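Local coordinates for putative cell invasion protein with MAC/Perforin domain (PDB 3KK7) that is of unknown function but belongs to the membrane-attack complex/perforin family and may take part in cell invasion, at residues Glu165-Thr175 and His333-Tyr344; Glu476-Asn484 and Trp518-Met529. All coordinates share one frame; numbering follows the deposited sequence.

Contact 1: Glu165-Thr175 and His333-Tyr344; sequences EVVNGMLNLQT and HTMIDLQDGGLY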
loop_
_atom_site.group_PDB
_atom_site.type_symbol
_atom_site.label_atom_id
_atom_site.label_comp_id
_atom_site.label_asym_id
_atom_site.label_seq_id
_atom_site.Cartn_x
_atom_site.Cartn_y
_atom_site.Cartn_z
ATOM N N GLU A 165 -18.837 10.020 17.901
ATOM C CA GLU A 165 -18.303 11.012 16.959
ATOM C C GLU A 165 -19.185 12.245 16.838
ATOM O O GLU A 165 -20.407 12.145 16.606
ATOM C CB GLU A 165 -18.162 10.389 15.564
ATOM C CG GLU A 165 -17.318 9.164 15.574
ATOM C CD GLU A 165 -17.019 8.581 14.207
ATOM O OE1 GLU A 165 -17.811 8.736 13.239
ATOM O OE2 GLU A 165 -15.969 7.931 14.134
ATOM N N VAL A 166 -18.575 13.409 16.989
ATOM C CA VAL A 166 -19.251 14.625 16.597
ATOM C C VAL A 166 -18.659 14.993 15.237
ATOM O O VAL A 166 -17.460 15.253 15.104
ATOM C CB VAL A 166 -19.100 15.704 17.615
ATOM C CG1 VAL A 166 -19.881 16.952 17.152
ATOM C CG2 VAL A 166 -19.623 15.194 18.922
ATOM N N VAL A 167 -19.495 14.929 14.212
ATOM C CA VAL A 167 -19.016 15.075 12.859
ATOM C C VAL A 167 -19.347 16.473 12.403
ATOM O O VAL A 167 -20.484 16.961 12.542
ATOM C CB VAL A 167 -19.579 13.990 11.925
ATOM C CG1 VAL A 167 -19.132 14.226 10.501
ATOM C CG2 VAL A 167 -19.130 12.616 12.417
ATOM N N ASN A 168 -18.318 17.130 11.886
ATOM C CA ASN A 168 -18.467 18.501 11.482
ATOM C C ASN A 168 -18.134 18.763 10.030
ATOM O O ASN A 168 -18.635 19.712 9.441
ATOM C CB ASN A 168 -17.610 19.364 12.368
ATOM C CG ASN A 168 -18.115 20.754 12.453
ATOM O OD1 ASN A 168 -19.191 20.996 13.027
ATOM N ND2 ASN A 168 -17.353 21.695 11.898
ATOM N N GLY A 169 -17.307 17.914 9.445
ATOM C CA GLY A 169 -16.928 18.084 8.069
ATOM C C GLY A 169 -16.584 16.805 7.350
ATOM O O GLY A 169 -16.598 15.699 7.909
HETATM N N MSE A 170 -16.209 17.007 6.098
HETATM C CA MSE A 170 -16.063 15.945 5.137
HETATM C C MSE A 170 -15.108 16.480 4.070
HETATM O O MSE A 170 -15.321 17.578 3.549
HETATM C CB MSE A 170 -17.452 15.726 4.581
HETATM C CG MSE A 170 -17.597 14.631 3.645
HETATM SE SE MSE A 170 -19.518 14.320 3.272
HETATM C CE MSE A 170 -19.186 12.768 2.093
ATOM N N LEU A 171 -14.035 15.750 3.778
ATOM C CA LEU A 171 -13.068 16.186 2.759
ATOM C C LEU A 171 -12.874 15.108 1.759
ATOM O O LEU A 171 -12.724 13.966 2.147
ATOM C CB LEU A 171 -11.701 16.505 3.345
ATOM C CG LEU A 171 -11.504 17.902 3.897
ATOM C CD1 LEU A 171 -12.240 18.029 5.238
ATOM C CD2 LEU A 171 -10.011 18.137 4.076
ATOM N N ASN A 172 -12.823 15.482 0.482
ATOM C CA ASN A 172 -12.595 14.537 -0.601
ATOM C C ASN A 172 -11.577 15.045 -1.602
ATOM O O ASN A 172 -11.582 16.230 -1.945
ATOM C CB ASN A 172 -13.906 14.232 -1.309
ATOM C CG ASN A 172 -14.856 13.428 -0.444
ATOM O OD1 ASN A 172 -15.567 13.993 0.402
ATOM N ND2 ASN A 172 -14.860 12.098 -0.629
ATOM N N LEU A 173 -10.692 14.155 -2.047
ATOM C CA LEU A 173 -9.817 14.428 -3.178
ATOM C C LEU A 173 -10.473 13.794 -4.379
ATOM O O LEU A 173 -11.043 12.693 -4.276
ATOM C CB LEU A 173 -8.449 13.785 -3.000
ATOM C CG LEU A 173 -7.374 13.879 -4.098
ATOM C CD1 LEU A 173 -6.838 15.268 -4.260
ATOM C CD2 LEU A 173 -6.245 12.944 -3.667
ATOM N N GLN A 174 -10.397 14.487 -5.508
ATOM C CA GLN A 174 -10.884 13.995 -6.786
ATOM C C GLN A 174 -10.225 12.666 -7.100
ATOM O O GLN A 174 -9.015 12.571 -7.053
ATOM C CB GLN A 174 -10.506 15.009 -7.867
ATOM C CG GLN A 174 -10.758 14.575 -9.307
ATOM C CD GLN A 174 -12.203 14.291 -9.575
ATOM O OE1 GLN A 174 -12.515 13.348 -10.292
ATOM N NE2 GLN A 174 -13.101 15.087 -8.993
ATOM N N THR A 175 -11.004 11.643 -7.423
ATOM C CA THR A 175 -10.394 10.351 -7.728
ATOM C C THR A 175 -10.697 9.766 -9.112
ATOM O O THR A 175 -10.410 8.596 -9.351
ATOM C CB THR A 175 -10.688 9.328 -6.614
ATOM O OG1 THR A 175 -12.092 9.208 -6.440
ATOM C CG2 THR A 175 -10.016 9.782 -5.290
ATOM N N HIS A 333 -10.785 20.450 15.880
ATOM C CA HIS A 333 -11.208 19.271 15.148
ATOM C C HIS A 333 -10.034 18.595 14.429
ATOM O O HIS A 333 -8.997 19.214 14.194
ATOM C CB HIS A 333 -12.330 19.652 14.195
ATOM C CG HIS A 333 -13.585 20.037 14.902
ATOM N ND1 HIS A 333 -14.785 20.207 14.250
ATOM C CD2 HIS A 333 -13.837 20.241 16.221
ATOM C CE1 HIS A 333 -15.716 20.530 15.135
ATOM N NE2 HIS A 333 -15.168 20.559 16.338
ATOM N N THR A 334 -10.177 17.315 14.123
ATOM C CA THR A 334 -9.125 16.600 13.416
ATOM C C THR A 334 -9.785 15.511 12.586
ATOM O O THR A 334 -11.003 15.438 12.544
ATOM C CB THR A 334 -8.069 16.036 14.388
ATOM O OG1 THR A 334 -6.944 15.567 13.635
ATOM C CG2 THR A 334 -8.639 14.891 15.232
HETATM N N MSE A 335 -8.993 14.694 11.906
HETATM C CA MSE A 335 -9.548 13.556 11.172
HETATM C C MSE A 335 -10.039 12.497 12.172
HETATM O O MSE A 335 -9.269 12.059 13.009
HETATM C CB MSE A 335 -8.494 12.944 10.259
HETATM C CG MSE A 335 -8.958 11.680 9.526
HETATM SE SE MSE A 335 -7.597 11.130 8.269
HETATM C CE MSE A 335 -6.982 9.470 9.065
ATOM N N ILE A 336 -11.303 12.078 12.059
ATOM C CA ILE A 336 -11.895 11.151 13.014
ATOM C C ILE A 336 -12.461 9.820 12.473
ATOM O O ILE A 336 -12.744 8.915 13.265
ATOM C CB ILE A 336 -12.978 11.850 13.821
ATOM C CG1 ILE A 336 -14.104 12.335 12.916
ATOM C CG2 ILE A 336 -12.373 12.983 14.598
ATOM C CD1 ILE A 336 -15.377 12.707 13.666
ATOM N N ASP A 337 -12.633 9.685 11.159
ATOM C CA ASP A 337 -13.170 8.437 10.570
ATOM C C ASP A 337 -13.020 8.537 9.071
ATOM O O ASP A 337 -12.691 9.604 8.553
ATOM C CB ASP A 337 -14.654 8.220 10.926
ATOM C CG ASP A 337 -15.021 6.735 11.148
ATOM O OD1 ASP A 337 -14.408 5.876 10.466
ATOM O OD2 ASP A 337 -15.933 6.435 11.985
ATOM N N LEU A 338 -13.273 7.437 8.379
ATOM C CA LEU A 338 -13.077 7.363 6.939
ATOM C C LEU A 338 -14.423 7.216 6.211
ATOM O O LEU A 338 -15.349 6.607 6.719
ATOM C CB LEU A 338 -12.176 6.179 6.590
ATOM C CG LEU A 338 -10.745 6.222 7.136
ATOM C CD1 LEU A 338 -10.057 4.874 6.972
ATOM C CD2 LEU A 338 -9.910 7.317 6.460
ATOM N N GLN A 339 -14.506 7.809 5.024
ATOM C CA GLN A 339 -15.628 7.633 4.132
ATOM C C GLN A 339 -15.491 6.296 3.462
ATOM O O GLN A 339 -14.384 5.791 3.301
ATOM C CB GLN A 339 -15.607 8.694 3.031
ATOM C CG GLN A 339 -15.870 10.080 3.508
ATOM C CD GLN A 339 -15.878 11.086 2.368
ATOM O OE1 GLN A 339 -16.367 10.793 1.258
ATOM N NE2 GLN A 339 -15.378 12.302 2.648
ATOM N N ASP A 340 -16.611 5.729 3.043
ATOM C CA ASP A 340 -16.549 4.504 2.271
ATOM C C ASP A 340 -15.690 4.802 1.046
ATOM O O ASP A 340 -15.851 5.829 0.386
ATOM C CB ASP A 340 -17.935 4.025 1.843
ATOM C CG ASP A 340 -18.804 3.561 3.015
ATOM O OD1 ASP A 340 -18.356 3.530 4.175
ATOM O OD2 ASP A 340 -19.974 3.233 2.755
ATOM N N GLY A 341 -14.754 3.914 0.755
ATOM C CA GLY A 341 -13.843 4.141 -0.351
ATOM C C GLY A 341 -12.928 5.349 -0.187
ATOM O O GLY A 341 -12.448 5.875 -1.182
ATOM N N GLY A 342 -12.686 5.776 1.061
ATOM C CA GLY A 342 -11.800 6.909 1.362
ATOM C C GLY A 342 -10.311 6.587 1.389
ATOM O O GLY A 342 -9.500 7.463 1.663
ATOM N N LEU A 343 -9.957 5.317 1.157
ATOM C CA LEU A 343 -8.559 4.863 1.099
ATOM C C LEU A 343 -8.278 4.236 -0.264
ATOM O O LEU A 343 -8.947 3.307 -0.669
ATOM C CB LEU A 343 -8.229 3.840 2.200
ATOM C CG LEU A 343 -8.239 4.269 3.664
ATOM C CD1 LEU A 343 -8.007 3.045 4.556
ATOM C CD2 LEU A 343 -7.202 5.341 3.919
ATOM N N TYR A 344 -7.261 4.742 -0.945
ATOM C CA TYR A 344 -6.866 4.270 -2.261
ATOM C C TYR A 344 -5.511 3.620 -2.177
ATOM O O TYR A 344 -4.656 4.075 -1.436
ATOM C CB TYR A 344 -6.808 5.452 -3.242
ATOM C CG TYR A 344 -8.099 5.632 -4.001
ATOM C CD1 TYR A 344 -9.292 5.846 -3.321
ATOM C CD2 TYR A 344 -8.136 5.547 -5.399
ATOM C CE1 TYR A 344 -10.476 5.978 -3.999
ATOM C CE2 TYR A 344 -9.338 5.684 -6.096
ATOM C CZ TYR A 344 -10.491 5.893 -5.383
ATOM O OH TYR A 344 -11.674 6.042 -6.018
HETATM O O HOH W 1 -10.869 6.137 -9.232
#
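With CG anti to its own carbonyl carbon (chi1 -69°), the amide of Asn172 turns to meet Gln339, whose chain runs extended beyond CG and carries its own amide across to the strand. The two amides grip each other by a pair of complementary bonds: Asn172 ND2 gives to Gln339 OE1 at 2.7 Å, and Gln339 NE2 to Asn172 OD1 at 2.8 Å. Each donor holds its acceptor close to its own amide plane, yet the planes stand 61° apart, and NE2 therefore reaches OD1 from above the carbonyl plane. Gln339 NE2 also bonds Tyr216 O, on strand 211-218, with which both segments pair in the antiparallel sheet of the MACPF domain. An alanine at Asn172 would remove both bonds and is likely to leave Gln339 OE1 without this donor and its amide freer to turn. Further along, a Thr175 methyl, CG2, sits over one face of the Tyr344 ring, 4.1 Å from its centroid. At the far end Ile336 CD1 packs on Val167 CG2 at 4.0 Å. Beside it the carboxylates of Glu165 and Asp337 meet nearly perpendicular, with OE2 2.6 Å from OD2. Lys104 forms a salt bridge to Asp337, which would offset part of this charge; even so, two buried acids this close are probably not both fully ionised.

Contact 2: Glu476-Asn484 and Trp518-Met529; sequences EKGMYKFKN and WVNGIPIKAVTM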
loop_
_atom_site.group_PDB
_atom_site.type_symbol
_atom_site.label_atom_id
_atom_site.label_comp_id
_atom_site.label_asym_id
_atom_site.label_seq_id
_atom_site.Cartn_x
_atom_site.Cartn_y
_atom_site.Cartn_z
ATOM N N GLU A 476 17.465 -1.308 -27.808
ATOM C CA GLU A 476 18.218 -0.254 -27.169
ATOM C C GLU A 476 18.580 0.895 -28.125
ATOM O O GLU A 476 18.836 2.001 -27.655
ATOM C CB GLU A 476 19.478 -0.842 -26.530
ATOM C CG GLU A 476 19.219 -1.672 -25.265
ATOM C CD GLU A 476 18.607 -3.044 -25.518
ATOM O OE1 GLU A 476 18.840 -3.587 -26.603
ATOM O OE2 GLU A 476 17.882 -3.575 -24.632
ATOM N N LYS A 477 18.580 0.646 -29.443
ATOM C CA LYS A 477 18.968 1.669 -30.425
ATOM C C LYS A 477 17.878 2.689 -30.707
ATOM O O LYS A 477 18.178 3.777 -31.209
ATOM C CB LYS A 477 19.382 1.063 -31.778
ATOM C CG LYS A 477 20.407 -0.054 -31.723
ATOM C CD LYS A 477 21.047 -0.285 -33.100
ATOM C CE LYS A 477 21.483 -1.735 -33.325
ATOM N NZ LYS A 477 20.319 -2.619 -33.650
ATOM N N GLY A 478 16.624 2.354 -30.406
ATOM C CA GLY A 478 15.493 3.174 -30.854
ATOM C C GLY A 478 14.902 4.142 -29.846
ATOM O O GLY A 478 13.683 4.316 -29.804
HETATM N N MSE A 479 15.739 4.824 -29.067
HETATM C CA MSE A 479 15.224 5.536 -27.916
HETATM C C MSE A 479 15.534 6.988 -27.776
HETATM O O MSE A 479 16.542 7.483 -28.264
HETATM C CB MSE A 479 15.680 4.810 -26.683
HETATM C CG MSE A 479 15.310 3.385 -26.823
HETATM SE SE MSE A 479 15.077 2.546 -25.194
HETATM C CE MSE A 479 13.505 3.408 -24.433
ATOM N N TYR A 480 14.618 7.656 -27.090
ATOM C CA TYR A 480 14.753 9.045 -26.729
ATOM C C TYR A 480 14.514 9.146 -25.229
ATOM O O TYR A 480 14.055 8.201 -24.600
ATOM C CB TYR A 480 13.724 9.898 -27.470
ATOM C CG TYR A 480 13.866 9.911 -28.983
ATOM C CD1 TYR A 480 14.592 10.901 -29.626
ATOM C CD2 TYR A 480 13.237 8.946 -29.764
ATOM C CE1 TYR A 480 14.698 10.923 -31.013
ATOM C CE2 TYR A 480 13.338 8.958 -31.141
ATOM C CZ TYR A 480 14.070 9.945 -31.755
ATOM O OH TYR A 480 14.165 9.946 -33.115
ATOM N N LYS A 481 14.826 10.297 -24.660
ATOM C CA LYS A 481 14.611 10.507 -23.243
ATOM C C LYS A 481 14.228 11.962 -22.978
ATOM O O LYS A 481 14.514 12.864 -23.791
ATOM C CB LYS A 481 15.880 10.148 -22.462
ATOM C CG LYS A 481 16.969 11.183 -22.608
ATOM C CD LYS A 481 18.303 10.752 -22.032
ATOM C CE LYS A 481 19.283 11.920 -22.055
ATOM N NZ LYS A 481 20.611 11.486 -21.621
ATOM N N PHE A 482 13.588 12.181 -21.835
ATOM C CA PHE A 482 13.386 13.535 -21.327
ATOM C C PHE A 482 13.225 13.496 -19.804
ATOM O O PHE A 482 12.840 12.461 -19.238
ATOM C CB PHE A 482 12.180 14.209 -21.993
ATOM C CG PHE A 482 10.858 13.680 -21.523
ATOM C CD1 PHE A 482 10.331 12.511 -22.063
ATOM C CD2 PHE A 482 10.139 14.346 -20.530
ATOM C CE1 PHE A 482 9.092 12.015 -21.624
ATOM C CE2 PHE A 482 8.904 13.854 -20.073
ATOM C CZ PHE A 482 8.376 12.689 -20.616
ATOM N N LYS A 483 13.529 14.622 -19.160
ATOM C CA LYS A 483 13.344 14.756 -17.728
ATOM C C LYS A 483 12.105 15.559 -17.399
ATOM O O LYS A 483 11.956 16.672 -17.883
ATOM C CB LYS A 483 14.552 15.432 -17.085
ATOM C CG LYS A 483 14.586 15.251 -15.593
ATOM C CD LYS A 483 15.855 15.781 -14.980
ATOM C CE LYS A 483 15.824 17.279 -14.875
ATOM N NZ LYS A 483 16.821 17.704 -13.878
ATOM N N ASN A 484 11.239 15.005 -16.553
ATOM C CA ASN A 484 10.119 15.748 -15.974
ATOM C C ASN A 484 10.673 16.727 -14.936
ATOM O O ASN A 484 11.340 16.333 -13.987
ATOM C CB ASN A 484 9.115 14.782 -15.334
ATOM C CG ASN A 484 7.888 15.479 -14.787
ATOM O OD1 ASN A 484 7.989 16.365 -13.937
ATOM N ND2 ASN A 484 6.714 15.075 -15.259
ATOM N N TRP A 518 25.425 4.472 -22.138
ATOM C CA TRP A 518 24.323 4.350 -23.076
ATOM C C TRP A 518 23.283 5.471 -22.950
ATOM O O TRP A 518 22.915 6.115 -23.930
ATOM C CB TRP A 518 23.651 3.007 -22.895
ATOM C CG TRP A 518 22.416 2.878 -23.690
ATOM C CD1 TRP A 518 22.196 3.339 -24.955
ATOM C CD2 TRP A 518 21.225 2.207 -23.289
ATOM N NE1 TRP A 518 20.930 3.010 -25.359
ATOM C CE2 TRP A 518 20.314 2.306 -24.357
ATOM C CE3 TRP A 518 20.840 1.524 -22.127
ATOM C CZ2 TRP A 518 19.035 1.762 -24.296
ATOM C CZ3 TRP A 518 19.564 0.962 -22.067
ATOM C CH2 TRP A 518 18.676 1.088 -23.140
ATOM N N VAL A 519 22.830 5.714 -21.738
ATOM C CA VAL A 519 21.795 6.696 -21.518
ATOM C C VAL A 519 22.232 8.122 -21.866
ATOM O O VAL A 519 21.441 8.909 -22.377
ATOM C CB VAL A 519 21.277 6.606 -20.062
ATOM C CG1 VAL A 519 20.414 7.819 -19.720
ATOM C CG2 VAL A 519 20.505 5.268 -19.868
ATOM N N ASN A 520 23.494 8.444 -21.598
ATOM C CA ASN A 520 24.022 9.762 -21.929
ATOM C C ASN A 520 23.985 10.007 -23.432
ATOM O O ASN A 520 23.767 11.130 -23.866
ATOM C CB ASN A 520 25.457 9.941 -21.419
ATOM C CG ASN A 520 25.551 10.079 -19.902
ATOM O OD1 ASN A 520 24.622 10.526 -19.224
ATOM N ND2 ASN A 520 26.703 9.720 -19.371
ATOM N N GLY A 521 24.203 8.956 -24.218
ATOM C CA GLY A 521 24.132 9.047 -25.677
ATOM C C GLY A 521 22.722 9.187 -26.232
ATOM O O GLY A 521 22.545 9.700 -27.338
ATOM N N ILE A 522 21.720 8.731 -25.472
ATOM C CA ILE A 522 20.319 8.807 -25.900
ATOM C C ILE A 522 19.908 10.271 -26.154
ATOM O O ILE A 522 20.111 11.134 -25.289
ATOM C CB ILE A 522 19.356 8.149 -24.850
ATOM C CG1 ILE A 522 19.534 6.621 -24.844
ATOM C CG2 ILE A 522 17.885 8.532 -25.121
ATOM C CD1 ILE A 522 18.642 5.872 -23.829
ATOM N N PRO A 523 19.335 10.556 -27.336
ATOM C CA PRO A 523 18.917 11.939 -27.607
ATOM C C PRO A 523 17.676 12.400 -26.824
ATOM O O PRO A 523 16.732 11.640 -26.625
ATOM C CB PRO A 523 18.661 11.955 -29.124
ATOM C CG PRO A 523 18.499 10.541 -29.518
ATOM C CD PRO A 523 19.270 9.709 -28.538
ATOM N N ILE A 524 17.719 13.654 -26.391
ATOM C CA ILE A 524 16.634 14.295 -25.672
ATOM C C ILE A 524 15.484 14.648 -26.615
ATOM O O ILE A 524 15.669 15.397 -27.580
ATOM C CB ILE A 524 17.106 15.634 -25.020
ATOM C CG1 ILE A 524 18.048 15.364 -23.845
ATOM C CG2 ILE A 524 15.910 16.458 -24.560
ATOM C CD1 ILE A 524 18.750 16.593 -23.338
ATOM N N LYS A 525 14.302 14.119 -26.327
ATOM C CA LYS A 525 13.093 14.526 -27.030
ATOM C C LYS A 525 11.914 14.459 -26.082
ATOM O O LYS A 525 11.520 13.377 -25.627
ATOM C CB LYS A 525 12.819 13.654 -28.255
ATOM C CG LYS A 525 11.608 14.126 -29.084
ATOM C CD LYS A 525 11.600 13.548 -30.498
ATOM C CE LYS A 525 10.648 14.303 -31.415
ATOM N NZ LYS A 525 10.929 13.950 -32.836
ATOM N N ALA A 526 11.356 15.630 -25.786
ATOM C CA ALA A 526 10.240 15.732 -24.871
ATOM C C ALA A 526 9.001 15.126 -25.508
ATOM O O ALA A 526 8.822 15.165 -26.725
ATOM C CB ALA A 526 9.989 17.193 -24.482
ATOM N N VAL A 527 8.192 14.504 -24.667
ATOM C CA VAL A 527 6.827 14.131 -25.000
ATOM C C VAL A 527 6.059 14.491 -23.738
ATOM O O VAL A 527 6.655 14.576 -22.666
ATOM C CB VAL A 527 6.730 12.655 -25.382
ATOM C CG1 VAL A 527 5.307 12.179 -25.356
ATOM C CG2 VAL A 527 7.333 12.459 -26.776
ATOM N N THR A 528 4.772 14.789 -23.867
ATOM C CA THR A 528 3.984 15.220 -22.718
ATOM C C THR A 528 3.730 14.009 -21.826
ATOM O O THR A 528 3.727 12.857 -22.301
ATOM C CB THR A 528 2.635 15.817 -23.127
ATOM O OG1 THR A 528 1.839 14.797 -23.744
ATOM C CG2 THR A 528 2.823 17.007 -24.072
HETATM N N MSE A 529 3.517 14.267 -20.536
HETATM C CA MSE A 529 3.289 13.185 -19.612
HETATM C C MSE A 529 2.064 12.383 -20.014
HETATM O O MSE A 529 2.068 11.151 -19.923
HETATM C CB MSE A 529 3.144 13.695 -18.176
HETATM C CG MSE A 529 4.448 14.170 -17.548
HETATM SE SE MSE A 529 5.916 12.880 -17.603
HETATM C CE MSE A 529 5.278 11.586 -16.299
#
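Lys481 joins Ile524 in a single parallel beta bridge, laid along strand 480-484, an edge strand of the four-stranded sheet in the D3 domain. Lys481 N donates to Pro523 O at 3.0 Å, and Lys481 O accepts from Lys525 N at 2.8 Å, while the flanking Tyr480 and Phe482 use their backbones on Tyr493 and Tyr491 of strand 489-494. The extended side chain of Lys481 runs past Ile522 to the last turn of helix 516-521. There NZ donates to Val519 O at 2.8 Å, from above the carbonyl plane, a fitting place for a cation since the carbonyl end of a helix tends to be negative; Trp490 adds a cation-pi contact. Trp518 NE1 reaches Glu476 O only weakly, whereas the Glu476 carboxylate has Lys443 as its salt-bridge partner. Lys525 O is met by Tyr493 OH. Both polar atoms of the Asn484 amide find partners beyond the segments, OD1 with Thr487 N and ND2 with Asp186 OD1. Lys525 CD lies over a face of Tyr480, and a backbone oxygen, Val527 O, over a face of Phe482. At the edge of that phenylalanine ring, the selenium of selenomethionine Met529, SE, stands 3.9 Å from Phe482 CZ.

How the contacts relate
Side chains and backbone share the work differently in the two contacts. Contact 1 lies within the MACPF domain, where none of the touching residues is exposed and the segments are tied through a strand they both pair with; amides, acids and a ring do the reaching. Contact 2 belongs to the D3 domain, with its centre farther from that of the chain and several touching residues exposed, and there the backbones bond directly along a sheet edge while a lysine meets a helix end. The centres of contact 1 and contact 2 are about 42 Å apart, and their nearest atoms about 17 Å. Helix 177-186 borders both, touching Tyr344 in contact 1 and Met529 in contact 2.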